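Local coordinates for protein alpha-L-rhamnosidase (Aspergillus terreus, PDB 6GSZ) that probably hydrolyses terminal non-reducing alpha-L-rhamnose residues in alpha-L-rhamnosides, at residues 112-121 with 244-255. Numbering follows the deposited sequence.
Sequences HDAVVIASDR and YIPSDSSWKSST. With ACT (acetate ion), chain B.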
# COMPACT_ATOMS: atom_id res chain seq x y z
N HIS A 112 21.00 12.98 -21.03
CA HIS A 112 21.82 13.06 -22.22
C HIS A 112 20.88 13.12 -23.43
O HIS A 112 19.90 13.90 -23.46
CB HIS A 112 22.89 11.94 -22.14
CG HIS A 112 23.97 12.27 -21.15
ND1 HIS A 112 25.24 12.64 -21.54
CD2 HIS A 112 23.99 12.28 -19.79
CE1 HIS A 112 25.98 12.90 -20.47
NE2 HIS A 112 25.24 12.71 -19.38
N ASP A 113 21.09 12.31 -24.43
CA ASP A 113 20.24 12.52 -25.63
C ASP A 113 19.05 11.55 -25.64
O ASP A 113 18.40 11.37 -26.65
CB ASP A 113 21.05 12.48 -26.93
CG ASP A 113 22.00 11.30 -27.08
OD1 ASP A 113 22.39 10.73 -26.04
OD2 ASP A 113 22.36 10.98 -28.25
N ALA A 114 18.73 10.93 -24.52
CA ALA A 114 17.61 9.98 -24.48
C ALA A 114 16.30 10.75 -24.65
O ALA A 114 16.08 11.80 -24.02
CB ALA A 114 17.61 9.19 -23.22
N VAL A 115 15.47 10.22 -25.55
CA VAL A 115 14.14 10.77 -25.80
C VAL A 115 13.10 9.64 -25.77
O VAL A 115 13.41 8.44 -25.87
CB VAL A 115 14.06 11.53 -27.14
CG1 VAL A 115 15.04 12.69 -27.16
CG2 VAL A 115 14.24 10.61 -28.33
N VAL A 116 11.85 10.03 -25.57
CA VAL A 116 10.77 9.06 -25.63
C VAL A 116 10.60 8.63 -27.09
O VAL A 116 10.44 9.51 -27.95
CB VAL A 116 9.45 9.59 -25.05
CG1 VAL A 116 8.32 8.59 -25.21
CG2 VAL A 116 9.60 10.01 -23.60
N ILE A 117 10.58 7.31 -27.32
CA ILE A 117 10.35 6.83 -28.67
C ILE A 117 9.08 5.99 -28.72
O ILE A 117 8.64 5.39 -27.75
CB ILE A 117 11.55 6.05 -29.19
CG1 ILE A 117 11.83 4.80 -28.36
CG2 ILE A 117 12.75 6.98 -29.32
CD1 ILE A 117 12.91 3.91 -28.94
N ALA A 118 8.56 5.93 -29.95
CA ALA A 118 7.42 5.17 -30.31
C ALA A 118 7.68 4.46 -31.64
O ALA A 118 8.50 4.90 -32.44
CB ALA A 118 6.20 6.06 -30.43
N SER A 119 6.89 3.41 -31.88
CA SER A 119 6.95 2.70 -33.16
C SER A 119 6.41 3.53 -34.33
O SER A 119 5.46 4.28 -34.20
CB SER A 119 6.16 1.40 -33.06
OG SER A 119 6.23 0.66 -34.25
N ASP A 120 7.00 3.27 -35.51
CA ASP A 120 6.41 3.73 -36.74
C ASP A 120 5.10 3.01 -37.07
O ASP A 120 4.38 3.44 -37.97
CB ASP A 120 7.41 3.59 -37.88
CG ASP A 120 8.39 4.77 -38.03
OD1 ASP A 120 8.25 5.79 -37.30
OD2 ASP A 120 9.25 4.69 -38.92
N ARG A 121 4.79 1.91 -36.38
CA ARG A 121 3.46 1.31 -36.54
C ARG A 121 2.41 2.29 -36.03
O ARG A 121 2.57 2.82 -34.95
CB ARG A 121 3.37 0.02 -35.74
CG ARG A 121 2.08 -0.75 -35.87
CD ARG A 121 2.13 -1.98 -34.98
NE ARG A 121 0.98 -2.86 -35.03
CZ ARG A 121 -0.04 -2.85 -34.20
NH1 ARG A 121 -0.14 -1.92 -33.26
NH2 ARG A 121 -0.97 -3.79 -34.33
N TYR A 244 27.19 6.28 -23.38
CA TYR A 244 25.74 6.55 -23.27
C TYR A 244 24.99 5.92 -24.44
O TYR A 244 25.29 6.23 -25.59
CB TYR A 244 25.46 8.05 -23.26
CG TYR A 244 26.12 8.74 -22.10
CD1 TYR A 244 27.41 9.24 -22.19
CD2 TYR A 244 25.44 8.87 -20.91
CE1 TYR A 244 28.02 9.85 -21.10
CE2 TYR A 244 26.03 9.47 -19.81
CZ TYR A 244 27.33 9.95 -19.91
OH TYR A 244 27.90 10.56 -18.85
N ILE A 245 24.01 5.07 -24.16
CA ILE A 245 23.23 4.44 -25.22
C ILE A 245 21.79 4.86 -24.97
O ILE A 245 21.11 4.29 -24.08
CB ILE A 245 23.33 2.90 -25.22
CG1 ILE A 245 24.77 2.39 -25.23
CG2 ILE A 245 22.54 2.35 -26.42
CD1 ILE A 245 25.55 2.83 -26.42
N PRO A 246 21.33 5.91 -25.65
CA PRO A 246 19.99 6.43 -25.44
C PRO A 246 18.91 5.74 -26.26
O PRO A 246 19.18 5.26 -27.38
CB PRO A 246 20.13 7.90 -25.87
CG PRO A 246 21.07 7.80 -27.06
CD PRO A 246 22.07 6.74 -26.62
N SER A 247 17.66 5.83 -25.80
CA SER A 247 16.51 5.64 -26.67
C SER A 247 16.47 6.80 -27.65
O SER A 247 16.52 7.97 -27.28
CB SER A 247 15.23 5.55 -25.87
OG SER A 247 15.11 6.61 -24.92
N ASP A 248 16.32 6.47 -28.95
CA ASP A 248 16.23 7.49 -30.01
C ASP A 248 15.74 6.79 -31.28
O ASP A 248 15.43 5.59 -31.23
CB ASP A 248 17.55 8.23 -30.21
CG ASP A 248 18.69 7.38 -30.74
OD1 ASP A 248 18.41 6.27 -31.26
OD2 ASP A 248 19.88 7.82 -30.62
N SER A 249 15.69 7.54 -32.39
CA SER A 249 15.08 7.10 -33.65
C SER A 249 15.95 6.07 -34.37
O SER A 249 15.61 5.64 -35.50
CB SER A 249 14.89 8.28 -34.56
OG SER A 249 16.12 8.61 -35.19
N SER A 250 17.10 5.68 -33.80
CA SER A 250 17.93 4.57 -34.31
C SER A 250 17.41 3.17 -33.92
O SER A 250 17.91 2.17 -34.44
CB SER A 250 19.39 4.69 -33.97
OG SER A 250 19.60 4.46 -32.58
N TRP A 251 16.46 3.10 -32.97
CA TRP A 251 15.91 1.83 -32.57
C TRP A 251 14.94 1.31 -33.63
O TRP A 251 14.44 2.08 -34.44
CB TRP A 251 15.26 2.01 -31.19
CG TRP A 251 16.15 2.27 -30.02
CD1 TRP A 251 17.17 3.17 -29.91
CD2 TRP A 251 16.05 1.59 -28.77
NE1 TRP A 251 17.70 3.14 -28.65
CE2 TRP A 251 17.05 2.16 -27.95
CE3 TRP A 251 15.27 0.54 -28.27
CZ2 TRP A 251 17.22 1.75 -26.63
CZ3 TRP A 251 15.44 0.15 -26.95
CH2 TRP A 251 16.45 0.72 -26.17
N LYS A 252 14.67 0.03 -33.53
CA LYS A 252 13.65 -0.62 -34.36
C LYS A 252 12.55 -1.19 -33.48
O LYS A 252 12.72 -1.35 -32.27
CB LYS A 252 14.24 -1.73 -35.21
CG LYS A 252 15.28 -1.25 -36.23
CD LYS A 252 15.57 -2.33 -37.26
CE LYS A 252 16.75 -2.04 -38.15
NZ LYS A 252 16.77 -3.10 -39.18
N SER A 253 11.39 -1.44 -34.07
CA SER A 253 10.21 -1.85 -33.32
C SER A 253 9.40 -2.89 -34.09
O SER A 253 9.46 -3.02 -35.34
CB SER A 253 9.32 -0.65 -33.00
OG SER A 253 8.86 -0.04 -34.20
N SER A 254 8.61 -3.67 -33.38
CA SER A 254 7.73 -4.70 -33.98
C SER A 254 6.70 -5.12 -32.95
O SER A 254 6.97 -5.09 -31.74
CB SER A 254 8.55 -5.92 -34.33
OG SER A 254 7.76 -6.94 -34.90
N THR A 255 5.54 -5.59 -33.37
CA THR A 255 4.70 -6.38 -32.53
C THR A 255 5.36 -7.72 -32.26
O THR A 255 6.31 -8.13 -32.94
CB THR A 255 3.32 -6.58 -33.15
OG1 THR A 255 3.51 -7.24 -34.41
CG2 THR A 255 2.57 -5.28 -33.28
C ACT B . 3.94 -4.99 -36.85
O ACT B . 5.04 -4.72 -36.20
OXT ACT B . 3.32 -6.11 -36.83
CH3 ACT B . 3.14 -3.98 -37.54
O HOH W 1 20.33 10.58 -30.20
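V115 and S247 grip each other twice, and show how a serine can extend a single backbone pairing. V115 N donates to S247 O at 3.0 Å, nearly straight at 172°, while S247 OG returns a bond of 2.7 Å to V115 O. With chi1 at 49°, the hydroxyl of S247 is tucked between its own backbone N and carbonyl carbon, which brings it back to the chain opposite; it also accepts from the backbone N of S231. Further along, S119 OG donates to S253 OG at 2.7 Å and accepts from R121 N, closing an ST turn. S253 OG in turn donates to G290 O, and both serines are buried.

Packing spreads from these bonds. The H112 and Y244 rings stack face to face, centroids 3.7 Å apart and planes at 16°, with H112 CE1 near Y244 CZ. Next to them, the CB of P246 lies against A114. I117 CD1 packs obliquely against the W251 indole, 3.8 Å from W251 CG; NE1 of that indole is tied to P246 O. At the far end, T255 CG2 sits over a face of the R121 guanidinium, which forms a salt bridge with E124, and T255 N and OG1 hold an acetate that probably comes from the crystallisation liquor.

The contact packs segment 112-121 against part of the alpha-L-rhamnosidase N-terminal domain, to which 244-255 belongs. Strands 242-246 and 252-254 are outer strands of two different five-stranded sheets. Strand 116-119 pairs with strand 291-294 through backbone bonds of V116 with L294 and A118 with H292, and I117 bonds to L229 at the start of strand 228-237. I117 and W251 also meet F134 of strand 132-140, and A114 and S247 meet L230 of strand 228-237.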